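Local coordinates for penicillin binding protein 2X (Streptococcus thermophilus, PDB 5U47) that probably acts as a divisome transpeptidase that cross-links peptidoglycan strands for the septal wall and is inactivated by beta-lactams, which acylate its essential serine, at residues Y317-I323 against S355-M361; D368-S372 against I403-S407; N41-E45 against R142-N146; F149-F153 against T220-A224. The protein carries 1 engineered substitution. All coordinates share one frame; numbering follows the deposited sequence.

How the contacts relate
The four contacts form two neighbouring pairs, well apart along the chain. Contacts 1 and 2, both in the transpeptidase domain, have centres about 15 Å apart and meet where Thr360 packs on Ser407; the helices carrying 355-361 and 368-372 follow each other in the chain. This pair borders the probable active site: the side chains of Ser355 and Ser407 lie near, without touching, a putative SxxK motif. Contacts 3 and 4 are closer still, their centres about 10 Å apart, and meet at Leu43 of contact 3, whose CD2 comes 3.4 Å from Phe149 CE1 of contact 4. Contact 3 belongs to the dimerisation-domain region, across the chain's centre from contacts 1 and 2 and about 52 Å from contact 1 between centres.

Contact 1: Y317-I323 against S355-M361; sequences YSNANGI and SNVGMTM
At the presumed SxN motif of the active site, whose asparagine would be Asn356, the loop leaving strand 316-318 packs against the first turns of helix 356-366, with Tyr317 and Ser355 making the polar link. Tyr317 OH donates to Ser355 OG at 2.8 Å, the serine oxygen lying at the ring edge near its plane. Ser355 is the N-cap residue, and the same oxygen accepts the capping bond from Gly358 N at 3.1 Å and 166°; it is also bonded to Asp332. Three partners thus fix one buried hydroxyl.

With chi1 at 70°, the phenol swings across the helix start, where its CZ rests 3.4 Å from Gly358 CA; the glycine lets the ring come this close. Met361, extended beyond CG, crosses obliquely to bring SD 4.3 Å from the ring centroid, a Met-aromatic contact 42° off the normal. Phe347 stacks on Tyr317 as well. Farther along the loop, Val357 presses CG2 on Gly322 CA (3.8 Å), while Ile323 spreads its two branches, CG2 to Thr360 CG2 and CD1 to Met361 CG, each at 3.9 Å. Asn356 turns elsewhere and bonds through OD1 to Lys298, an arrangement consistent with the SxN element of penicillin-recognising serine transpeptidases.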
loop_
_atom_site.group_PDB
_atom_site.type_symbol
_atom_site.label_atom_id
_atom_site.label_comp_id
_atom_site.label_asym_id
_atom_site.label_seq_id
_atom_site.Cartn_x
_atom_site.Cartn_y
_atom_site.Cartn_z
ATOM N N TYR A 317 41.135 -5.675 2.681
ATOM C CA TYR A 317 41.069 -6.683 1.630
ATOM C C TYR A 317 41.340 -5.996 0.298
ATOM O O TYR A 317 41.339 -4.767 0.218
ATOM C CB TYR A 317 39.682 -7.355 1.608
ATOM C CG TYR A 317 38.577 -6.437 1.120
ATOM C CD1 TYR A 317 37.933 -5.564 1.986
ATOM C CD2 TYR A 317 38.194 -6.433 -0.219
ATOM C CE1 TYR A 317 36.940 -4.718 1.537
ATOM C CE2 TYR A 317 37.198 -5.590 -0.678
ATOM C CZ TYR A 317 36.583 -4.732 0.197
ATOM O OH TYR A 317 35.591 -3.891 -0.267
ATOM N N SER A 318 41.559 -6.790 -0.744
ATOM C CA SER A 318 41.784 -6.259 -2.077
ATOM C C SER A 318 40.662 -6.707 -3.013
ATOM O O SER A 318 40.247 -7.862 -2.983
ATOM C CB SER A 318 43.126 -6.740 -2.625
ATOM O OG SER A 318 43.329 -6.208 -3.916
ATOM N N ASN A 319 40.183 -5.788 -3.851
ATOM C CA ASN A 319 39.154 -6.110 -4.841
ATOM C C ASN A 319 39.779 -6.307 -6.226
ATOM O O ASN A 319 39.056 -6.442 -7.216
ATOM C CB ASN A 319 38.099 -4.994 -4.902
ATOM C CG ASN A 319 38.663 -3.665 -5.390
ATOM O OD1 ASN A 319 39.869 -3.527 -5.621
ATOM N ND2 ASN A 319 37.786 -2.676 -5.550
ATOM N N ALA A 320 41.114 -6.360 -6.279
ATOM C CA ALA A 320 41.845 -6.423 -7.544
ATOM C C ALA A 320 41.579 -7.647 -8.407
ATOM O O ALA A 320 41.593 -7.548 -9.639
ATOM C CB ALA A 320 43.345 -6.296 -7.282
ATOM N N ASN A 321 41.359 -8.796 -7.776
ATOM C CA ASN A 321 41.114 -10.036 -8.512
ATOM C C ASN A 321 39.681 -10.506 -8.395
ATOM O O ASN A 321 39.333 -11.576 -8.897
ATOM C CB ASN A 321 42.060 -11.129 -8.003
ATOM C CG ASN A 321 43.512 -10.839 -8.321
ATOM O OD1 ASN A 321 44.389 -11.044 -7.488
ATOM N ND2 ASN A 321 43.772 -10.348 -9.523
ATOM N N GLY A 322 38.838 -9.695 -7.760
ATOM C CA GLY A 322 37.465 -10.093 -7.531
ATOM C C GLY A 322 37.439 -11.263 -6.574
ATOM O O GLY A 322 38.391 -11.488 -5.826
ATOM N N ILE A 323 36.353 -12.018 -6.612
ATOM C CA ILE A 323 36.199 -13.182 -5.763
ATOM C C ILE A 323 35.359 -14.191 -6.518
ATOM O O ILE A 323 34.404 -13.825 -7.202
ATOM C CB ILE A 323 35.600 -12.833 -4.376
ATOM C CG1 ILE A 323 35.598 -14.069 -3.474
ATOM C CG2 ILE A 323 34.194 -12.258 -4.491
ATOM C CD1 ILE A 323 35.287 -13.763 -2.027
ATOM N N SER A 355 31.316 -2.035 -2.487
ATOM C CA SER A 355 32.135 -3.117 -3.014
ATOM C C SER A 355 31.441 -4.472 -2.878
ATOM O O SER A 355 31.250 -4.954 -1.765
ATOM C CB SER A 355 33.477 -3.167 -2.275
ATOM O OG SER A 355 34.244 -4.308 -2.650
ATOM N N ASN A 356 31.064 -5.072 -4.009
ATOM C CA ASN A 356 30.471 -6.421 -4.023
ATOM C C ASN A 356 31.429 -7.468 -3.442
ATOM O O ASN A 356 30.997 -8.417 -2.778
ATOM C CB ASN A 356 30.119 -6.864 -5.444
ATOM C CG ASN A 356 28.916 -6.162 -6.007
ATOM O OD1 ASN A 356 28.170 -5.472 -5.306
ATOM N ND2 ASN A 356 28.698 -6.362 -7.285
ATOM N N VAL A 357 32.721 -7.299 -3.712
ATOM C CA VAL A 357 33.753 -8.216 -3.222
ATOM C C VAL A 357 33.825 -8.185 -1.697
ATOM O O VAL A 357 33.817 -9.236 -1.041
ATOM C CB VAL A 357 35.135 -7.875 -3.825
ATOM C CG1 VAL A 357 36.232 -8.700 -3.181
ATOM C CG2 VAL A 357 35.130 -8.073 -5.341
ATOM N N GLY A 358 33.885 -6.979 -1.140
ATOM C CA GLY A 358 33.950 -6.802 0.304
ATOM C C GLY A 358 32.734 -7.397 0.988
ATOM O O GLY A 358 32.847 -8.050 2.027
ATOM N N MET A 359 31.568 -7.205 0.389
ATOM C CA MET A 359 30.336 -7.730 0.985
ATOM C C MET A 359 30.282 -9.252 0.840
ATOM O O MET A 359 29.925 -9.955 1.776
ATOM C CB MET A 359 29.107 -7.045 0.393
ATOM C CG MET A 359 28.997 -5.550 0.684
ATOM S SD MET A 359 29.362 -4.975 2.363
ATOM C CE MET A 359 31.113 -4.654 2.330
ATOM N N THR A 360 30.679 -9.762 -0.317
ATOM C CA THR A 360 30.726 -11.207 -0.509
ATOM C C THR A 360 31.680 -11.846 0.521
ATOM O O THR A 360 31.372 -12.887 1.078
ATOM C CB THR A 360 31.143 -11.552 -1.930
ATOM O OG1 THR A 360 30.200 -10.974 -2.836
ATOM C CG2 THR A 360 31.200 -13.069 -2.128
ATOM N N MET A 361 32.814 -11.201 0.788
ATOM C CA MET A 361 33.737 -11.698 1.813
ATOM C C MET A 361 33.056 -11.763 3.190
ATOM O O MET A 361 33.246 -12.733 3.932
ATOM C CB MET A 361 35.016 -10.849 1.873
ATOM C CG MET A 361 35.981 -11.127 0.736
ATOM S SD MET A 361 37.301 -9.900 0.609
ATOM C CE MET A 361 38.411 -10.691 -0.554
#

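Contact 2: D368-S372 against I403-S407; sequences DKVWS and IAQSS
Trp371 drives its indole edge into segment 403-407, and here the contact is tight. NE1 donates to Ser406 OG at 2.7 Å and 150°, with the oxygen 17° out of the ring plane. Ser406 OG in turn donates to Ile403 O, so the hydroxyl accepts from the indole and donates to the carbonyl, which helps to orient the serine. Chi1 of 69° tucks that hydroxyl back over its own preceding turn, within reach of both partners. Ile403 O also lies in the indole plane at the edge, 3.3 Å from Trp371 CD1, and Ile403 CG2 packs on the same carbon at 3.7 Å.

Both pieces belong to the helical part of the transpeptidase domain, where helices 297-308 and 356-366 help to enclose the tryptophan through Leu301, Ala304 and Glu363. The partly exposed side is looser. Ser372 meets Ile403 with CB 4.4 Å from CD1, its hydroxyl being bonded to Gln398 instead. Asp368 crosses the isoleucine at an angle, its OD1 3.9 Å from Ile403 CG2. That carboxylate also lies close to Glu363, a pairing of like charges that could raise the proton affinity of one of them.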
loop_
_atom_site.group_PDB
_atom_site.type_symbol
_atom_site.label_atom_id
_atom_site.label_comp_id
_atom_site.label_asym_id
_atom_site.label_seq_id
_atom_site.Cartn_x
_atom_site.Cartn_y
_atom_site.Cartn_z
ATOM N N ASP A 368 27.079 -19.359 4.565
ATOM C CA ASP A 368 25.783 -19.467 3.879
ATOM C C ASP A 368 24.607 -19.731 4.798
ATOM O O ASP A 368 23.577 -19.088 4.678
ATOM C CB ASP A 368 25.810 -20.577 2.816
ATOM C CG ASP A 368 26.558 -20.174 1.544
ATOM O OD1 ASP A 368 27.168 -19.078 1.496
ATOM O OD2 ASP A 368 26.522 -20.967 0.579
ATOM N N LYS A 369 24.759 -20.690 5.700
ATOM C CA LYS A 369 23.682 -21.058 6.624
ATOM C C LYS A 369 23.219 -19.862 7.467
ATOM O O LYS A 369 21.999 -19.592 7.580
ATOM C CB LYS A 369 24.153 -22.204 7.521
ATOM C CG LYS A 369 23.244 -22.573 8.670
ATOM C CD LYS A 369 23.902 -23.666 9.498
ATOM C CE LYS A 369 23.218 -23.865 10.838
ATOM N NZ LYS A 369 21.760 -24.105 10.697
ATOM N N VAL A 370 24.189 -19.157 8.049
ATOM C CA VAL A 370 23.912 -17.984 8.878
ATOM C C VAL A 370 23.256 -16.866 8.050
ATOM O O VAL A 370 22.188 -16.366 8.412
ATOM C CB VAL A 370 25.196 -17.478 9.582
ATOM C CG1 VAL A 370 24.959 -16.124 10.246
ATOM C CG2 VAL A 370 25.671 -18.499 10.626
ATOM N N TRP A 371 23.880 -16.488 6.937
ATOM C CA TRP A 371 23.309 -15.446 6.080
ATOM C C TRP A 371 21.888 -15.800 5.622
ATOM O O TRP A 371 20.980 -14.952 5.674
ATOM C CB TRP A 371 24.222 -15.145 4.882
ATOM C CG TRP A 371 23.652 -14.149 3.875
ATOM C CD1 TRP A 371 23.544 -14.323 2.524
ATOM C CD2 TRP A 371 23.080 -12.857 4.156
ATOM N NE1 TRP A 371 22.951 -13.213 1.943
ATOM C CE2 TRP A 371 22.661 -12.303 2.924
ATOM C CE3 TRP A 371 22.881 -12.116 5.329
ATOM C CZ2 TRP A 371 22.060 -11.045 2.834
ATOM C CZ3 TRP A 371 22.277 -10.875 5.242
ATOM C CH2 TRP A 371 21.878 -10.346 4.003
ATOM N N SER A 372 21.685 -17.035 5.192
ATOM C CA SER A 372 20.379 -17.463 4.716
ATOM C C SER A 372 19.303 -17.358 5.840
ATOM O O SER A 372 18.124 -17.020 5.579
ATOM C CB SER A 372 20.466 -18.878 4.139
ATOM O OG SER A 372 19.178 -19.353 3.767
ATOM N N ILE A 403 22.979 -17.478 -2.855
ATOM C CA ILE A 403 23.133 -17.030 -1.462
ATOM C C ILE A 403 24.289 -16.019 -1.352
ATOM O O ILE A 403 24.153 -15.001 -0.670
ATOM C CB ILE A 403 23.319 -18.202 -0.485
ATOM C CG1 ILE A 403 22.044 -19.050 -0.428
ATOM C CG2 ILE A 403 23.610 -17.687 0.925
ATOM C CD1 ILE A 403 22.198 -20.323 0.384
ATOM N N ALA A 404 25.398 -16.274 -2.048
ATOM C CA ALA A 404 26.524 -15.325 -2.051
ATOM C C ALA A 404 26.130 -14.019 -2.757
ATOM O O ALA A 404 26.395 -12.929 -2.267
ATOM C CB ALA A 404 27.743 -15.932 -2.726
ATOM N N GLN A 405 25.512 -14.142 -3.921
ATOM C CA GLN A 405 25.093 -12.971 -4.695
ATOM C C GLN A 405 24.083 -12.123 -3.944
ATOM O O GLN A 405 24.078 -10.909 -4.091
ATOM C CB GLN A 405 24.485 -13.400 -6.028
ATOM C CG GLN A 405 25.492 -13.964 -7.030
ATOM C CD GLN A 405 24.822 -14.599 -8.238
ATOM O OE1 GLN A 405 23.711 -15.153 -8.142
ATOM N NE2 GLN A 405 25.497 -14.553 -9.368
ATOM N N SER A 406 23.218 -12.771 -3.160
ATOM C CA SER A 406 22.196 -12.063 -2.392
ATOM C C SER A 406 22.803 -11.045 -1.423
ATOM O O SER A 406 22.107 -10.100 -1.022
ATOM C CB SER A 406 21.276 -13.038 -1.625
ATOM O OG SER A 406 21.974 -13.685 -0.573
ATOM N N SER A 407 24.091 -11.224 -1.084
ATOM C CA SER A 407 24.798 -10.304 -0.184
ATOM C C SER A 407 24.888 -8.891 -0.781
ATOM O O SER A 407 25.054 -7.923 -0.040
ATOM C CB SER A 407 26.197 -10.821 0.174
ATOM O OG SER A 407 27.084 -10.720 -0.928
#

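Contact 3: N41-E45 against R142-N146; sequences NVLAE and RMYPN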
loop_
_atom_site.group_PDB
_atom_site.type_symbol
_atom_site.label_atom_id
_atom_site.label_comp_id
_atom_site.label_asym_id
_atom_site.label_seq_id
_atom_site.Cartn_x
_atom_site.Cartn_y
_atom_site.Cartn_z
ATOM N N ASN A 41 -8.376 14.740 4.766
ATOM C CA ASN A 41 -8.444 15.325 3.417
ATOM C C ASN A 41 -9.004 14.262 2.498
ATOM O O ASN A 41 -8.517 13.126 2.496
ATOM C CB ASN A 41 -7.068 15.778 2.939
ATOM C CG ASN A 41 -6.534 16.928 3.756
ATOM O OD1 ASN A 41 -5.740 16.731 4.664
ATOM N ND2 ASN A 41 -7.017 18.134 3.475
ATOM N N VAL A 42 -10.008 14.629 1.717
ATOM C CA VAL A 42 -10.693 13.671 0.831
ATOM C C VAL A 42 -9.799 13.215 -0.322
ATOM O O VAL A 42 -9.207 14.057 -1.022
ATOM C CB VAL A 42 -12.011 14.254 0.277
ATOM C CG1 VAL A 42 -12.672 13.293 -0.722
ATOM C CG2 VAL A 42 -12.976 14.570 1.417
ATOM N N LEU A 43 -9.658 11.893 -0.465
ATOM C CA LEU A 43 -8.889 11.289 -1.568
ATOM C C LEU A 43 -9.787 10.638 -2.611
ATOM O O LEU A 43 -9.459 10.663 -3.810
ATOM C CB LEU A 43 -7.875 10.261 -1.062
ATOM C CG LEU A 43 -6.910 10.726 0.026
ATOM C CD1 LEU A 43 -5.900 9.631 0.361
ATOM C CD2 LEU A 43 -6.208 12.031 -0.360
ATOM N N ALA A 44 -10.893 10.041 -2.151
ATOM C CA ALA A 44 -11.890 9.427 -3.021
ATOM C C ALA A 44 -13.255 9.465 -2.324
ATOM O O ALA A 44 -13.371 9.081 -1.160
ATOM C CB ALA A 44 -11.532 7.978 -3.368
ATOM N N GLU A 45 -14.272 9.923 -3.037
ATOM C CA GLU A 45 -15.604 9.993 -2.480
ATOM C C GLU A 45 -16.649 9.876 -3.565
ATOM O O GLU A 45 -16.384 10.161 -4.747
ATOM C CB GLU A 45 -15.823 11.299 -1.694
ATOM C CG GLU A 45 -15.777 12.573 -2.537
ATOM C CD GLU A 45 -16.180 13.839 -1.754
ATOM O OE1 GLU A 45 -16.593 13.747 -0.575
ATOM O OE2 GLU A 45 -16.078 14.940 -2.325
ATOM N N ARG A 142 -17.391 7.961 -8.822
ATOM C CA ARG A 142 -16.360 8.099 -7.807
ATOM C C ARG A 142 -15.486 9.285 -8.204
ATOM O O ARG A 142 -15.012 9.339 -9.326
ATOM C CB ARG A 142 -15.539 6.823 -7.761
ATOM C CG ARG A 142 -14.630 6.660 -6.558
ATOM C CD ARG A 142 -15.429 6.439 -5.272
ATOM N NE ARG A 142 -14.602 5.861 -4.225
ATOM C CZ ARG A 142 -14.918 5.821 -2.930
ATOM N NH1 ARG A 142 -16.069 6.347 -2.457
ATOM N NH2 ARG A 142 -14.086 5.248 -2.094
ATOM N N MET A 143 -15.298 10.226 -7.282
ATOM C CA MET A 143 -14.503 11.436 -7.516
ATOM C C MET A 143 -13.145 11.324 -6.795
ATOM O O MET A 143 -13.101 10.902 -5.643
ATOM C CB MET A 143 -15.282 12.655 -6.995
ATOM C CG MET A 143 -14.525 13.973 -7.066
ATOM S SD MET A 143 -15.398 15.351 -6.303
ATOM C CE MET A 143 -14.111 16.596 -6.416
ATOM N N TYR A 144 -12.064 11.734 -7.467
ATOM C CA TYR A 144 -10.694 11.671 -6.928
ATOM C C TYR A 144 -10.179 13.109 -7.031
ATOM O O TYR A 144 -9.527 13.474 -8.018
ATOM C CB TYR A 144 -9.841 10.671 -7.736
ATOM C CG TYR A 144 -10.328 9.242 -7.634
ATOM C CD1 TYR A 144 -11.300 8.748 -8.504
ATOM C CD2 TYR A 144 -9.834 8.381 -6.639
ATOM C CE1 TYR A 144 -11.748 7.433 -8.401
ATOM C CE2 TYR A 144 -10.276 7.075 -6.532
ATOM C CZ TYR A 144 -11.229 6.602 -7.414
ATOM O OH TYR A 144 -11.682 5.302 -7.274
ATOM N N PRO A 145 -10.467 13.932 -6.012
ATOM C CA PRO A 145 -10.224 15.386 -6.080
ATOM C C PRO A 145 -8.802 15.857 -6.308
ATOM O O PRO A 145 -8.611 16.976 -6.821
ATOM C CB PRO A 145 -10.686 15.894 -4.709
ATOM C CG PRO A 145 -11.488 14.791 -4.115
ATOM C CD PRO A 145 -10.987 13.528 -4.693
ATOM N N ASN A 146 -7.825 15.033 -5.919
ATOM C CA ASN A 146 -6.423 15.397 -6.055
ATOM C C ASN A 146 -5.800 15.066 -7.422
ATOM O O ASN A 146 -4.625 15.345 -7.632
ATOM C CB ASN A 146 -5.619 14.766 -4.920
ATOM C CG ASN A 146 -6.090 15.239 -3.561
ATOM O OD1 ASN A 146 -5.805 16.357 -3.145
ATOM N ND2 ASN A 146 -6.819 14.396 -2.875
HETATM O O HOH W 1 -7.667 12.225 -4.946
#
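Met143 N donates to Glu45 O at 2.8 Å and 170°, and Glu45 N returns the bond to Met143 O at 3.0 Å, closing an antiparallel hydrogen-bonded pair. Just before it the strand turns a corner. Met143 O is approached there by a second, weaker donor, Ala44 CA at 3.2 Å, in a CA-H...O contact.

On the far side of the corner direct backbone pairing gives way to other links. Leu43 O takes a bond from a water at 2.6 Å; the water accepts from Asn146 N, bridging the segments where the chains diverge. Tyr144 CA adds a CA-H...O contact to the same carbonyl. Asn146 ND2 reaches Val42 O at 3.0 Å, but at 127° the bond is weak. The corner coincides with a classic beta bulge, Leu43 and Ala44 both facing Ile35, in strand 42-55, which runs between strands 35-36 and 134-143 in the sheet of the N-terminal region.

Ala44 CB meets two flat groups on adjacent sides. Tyr144 brings CE2 to 3.5 Å from it, while the Arg142 guanidinium turns one face toward it, and Ala44 O and Glu45 N lie over that same face near the rim. Arg142 curls back through a bend at chi2 of 69°, and salt bridges to Glu177 and Asp46 hold its charged end; Tyr144 OH is bonded to Ala157 N. Val42 CG1 meets Pro145 CG at 3.9 Å, the two side chains set nearly perpendicular.

Contact 4: F149-F153 against T220-A224; sequences FASEF and TTLSA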
loop_
_atom_site.group_PDB
_atom_site.type_symbol
_atom_site.label_atom_id
_atom_site.label_comp_id
_atom_site.label_asym_id
_atom_site.label_seq_id
_atom_site.Cartn_x
_atom_site.Cartn_y
_atom_site.Cartn_z
ATOM N N PHE A 149 -2.290 11.786 -7.963
ATOM C CA PHE A 149 -1.972 11.749 -6.543
ATOM C C PHE A 149 -2.123 10.316 -6.071
ATOM O O PHE A 149 -3.241 9.804 -6.004
ATOM C CB PHE A 149 -2.984 12.678 -5.824
ATOM C CG PHE A 149 -2.876 12.720 -4.316
ATOM C CD1 PHE A 149 -3.382 11.697 -3.534
ATOM C CD2 PHE A 149 -2.342 13.835 -3.683
ATOM C CE1 PHE A 149 -3.295 11.749 -2.146
ATOM C CE2 PHE A 149 -2.268 13.910 -2.303
ATOM C CZ PHE A 149 -2.759 12.868 -1.534
ATOM N N ALA A 150 -0.999 9.666 -5.759
ATOM C CA ALA A 150 -0.979 8.250 -5.298
ATOM C C ALA A 150 -1.975 7.414 -6.069
ATOM O O ALA A 150 -2.688 6.584 -5.500
ATOM C CB ALA A 150 -1.307 8.198 -3.832
ATOM N N SER A 151 -1.996 7.600 -7.375
ATOM C CA SER A 151 -3.038 6.983 -8.190
ATOM C C SER A 151 -3.046 5.469 -8.166
ATOM O O SER A 151 -4.097 4.849 -7.916
ATOM C CB SER A 151 -2.983 7.528 -9.619
ATOM O OG SER A 151 -3.319 8.904 -9.613
ATOM N N GLU A 152 -1.891 4.867 -8.415
ATOM C CA GLU A 152 -1.804 3.411 -8.361
ATOM C C GLU A 152 -2.129 2.864 -6.956
ATOM O O GLU A 152 -2.761 1.824 -6.826
ATOM C CB GLU A 152 -0.446 2.909 -8.878
ATOM C CG GLU A 152 -0.299 3.050 -10.393
ATOM C CD GLU A 152 -0.052 4.464 -10.908
ATOM O OE1 GLU A 152 0.193 5.446 -10.119
ATOM O OE2 GLU A 152 -0.092 4.588 -12.151
ATOM N N PHE A 153 -1.718 3.581 -5.919
ATOM C CA PHE A 153 -2.044 3.154 -4.552
ATOM C C PHE A 153 -3.573 3.142 -4.294
ATOM O O PHE A 153 -4.126 2.140 -3.793
ATOM C CB PHE A 153 -1.330 4.052 -3.569
ATOM C CG PHE A 153 -1.797 3.903 -2.152
ATOM C CD1 PHE A 153 -1.362 2.841 -1.371
ATOM C CD2 PHE A 153 -2.661 4.837 -1.600
ATOM C CE1 PHE A 153 -1.788 2.719 -0.055
ATOM C CE2 PHE A 153 -3.083 4.730 -0.273
ATOM C CZ PHE A 153 -2.644 3.666 0.492
ATOM N N THR A 220 -6.432 6.730 5.417
ATOM C CA THR A 220 -5.138 6.167 5.145
ATOM C C THR A 220 -4.083 6.879 5.976
ATOM O O THR A 220 -4.355 7.909 6.632
ATOM C CB THR A 220 -4.768 6.260 3.655
ATOM O OG1 THR A 220 -4.606 7.630 3.272
ATOM C CG2 THR A 220 -5.821 5.601 2.806
ATOM N N THR A 221 -2.873 6.326 5.956
ATOM C CA THR A 221 -1.741 6.911 6.672
ATOM C C THR A 221 -1.094 8.042 5.890
ATOM O O THR A 221 -0.227 8.748 6.415
ATOM C CB THR A 221 -0.659 5.832 6.932
ATOM O OG1 THR A 221 -0.347 5.189 5.703
ATOM C CG2 THR A 221 -1.167 4.820 7.914
ATOM N N LEU A 222 -1.491 8.209 4.627
ATOM C CA LEU A 222 -0.899 9.244 3.769
ATOM C C LEU A 222 -1.110 10.667 4.290
ATOM O O LEU A 222 -2.089 10.957 4.941
ATOM C CB LEU A 222 -1.453 9.190 2.343
ATOM C CG LEU A 222 -1.325 7.943 1.473
ATOM C CD1 LEU A 222 -1.948 8.241 0.114
ATOM C CD2 LEU A 222 0.105 7.471 1.301
ATOM N N SER A 223 -0.121 11.513 4.026
ATOM C CA SER A 223 -0.168 12.931 4.303
ATOM C C SER A 223 -0.351 13.600 2.961
ATOM O O SER A 223 0.588 13.603 2.142
ATOM C CB SER A 223 1.146 13.380 4.906
ATOM O OG SER A 223 1.232 14.793 4.953
ATOM N N ALA A 224 -1.543 14.136 2.701
ATOM C CA ALA A 224 -1.774 14.803 1.413
ATOM C C ALA A 224 -0.746 15.875 1.053
ATOM O O ALA A 224 -0.274 15.890 -0.093
ATOM C CB ALA A 224 -3.207 15.327 1.289
#
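No hydrogen bond joins 149-153 to 220-224; the backbones stand apart, with CA atoms 8.5 Å from each other at Phe149 and Ala224, and side chains such as Phe153 and Leu222 fill the interval. Each segment runs into a helix. Ala150 takes the N-cap position of helix 151-154 with a left-handed backbone (phi 40°, psi 45°), and Ser223 caps helix 224-241.

Leu222 lies at the centre of the contact. Its CD1 touches Phe153 CE2 at 3.7 Å, approaching the ring obliquely as the two side chains run antiparallel alongside each other, and Ala150 CB at 4.0 Å. Phe149 CE1 meets the same methyl more distantly, at 4.4 Å. With CG anti to the backbone N (chi1 177°), Phe149 reaches across to the helix start, its edge facing Ala224: CE2 is 3.6 Å from Ala224 O, and CZ is 3.8 Å from Ala224 CB. The Phe153 edge also meets Thr220 CG2 at 4.2 Å, while the hydroxyl of that threonine bonds to Tyr36 O. Leu43 packs on Thr220. The contact thereby ties the N-terminal region to the start of the long helix that precedes the five-stranded antiparallel sheet, as in the penicillin-binding transpeptidase fold.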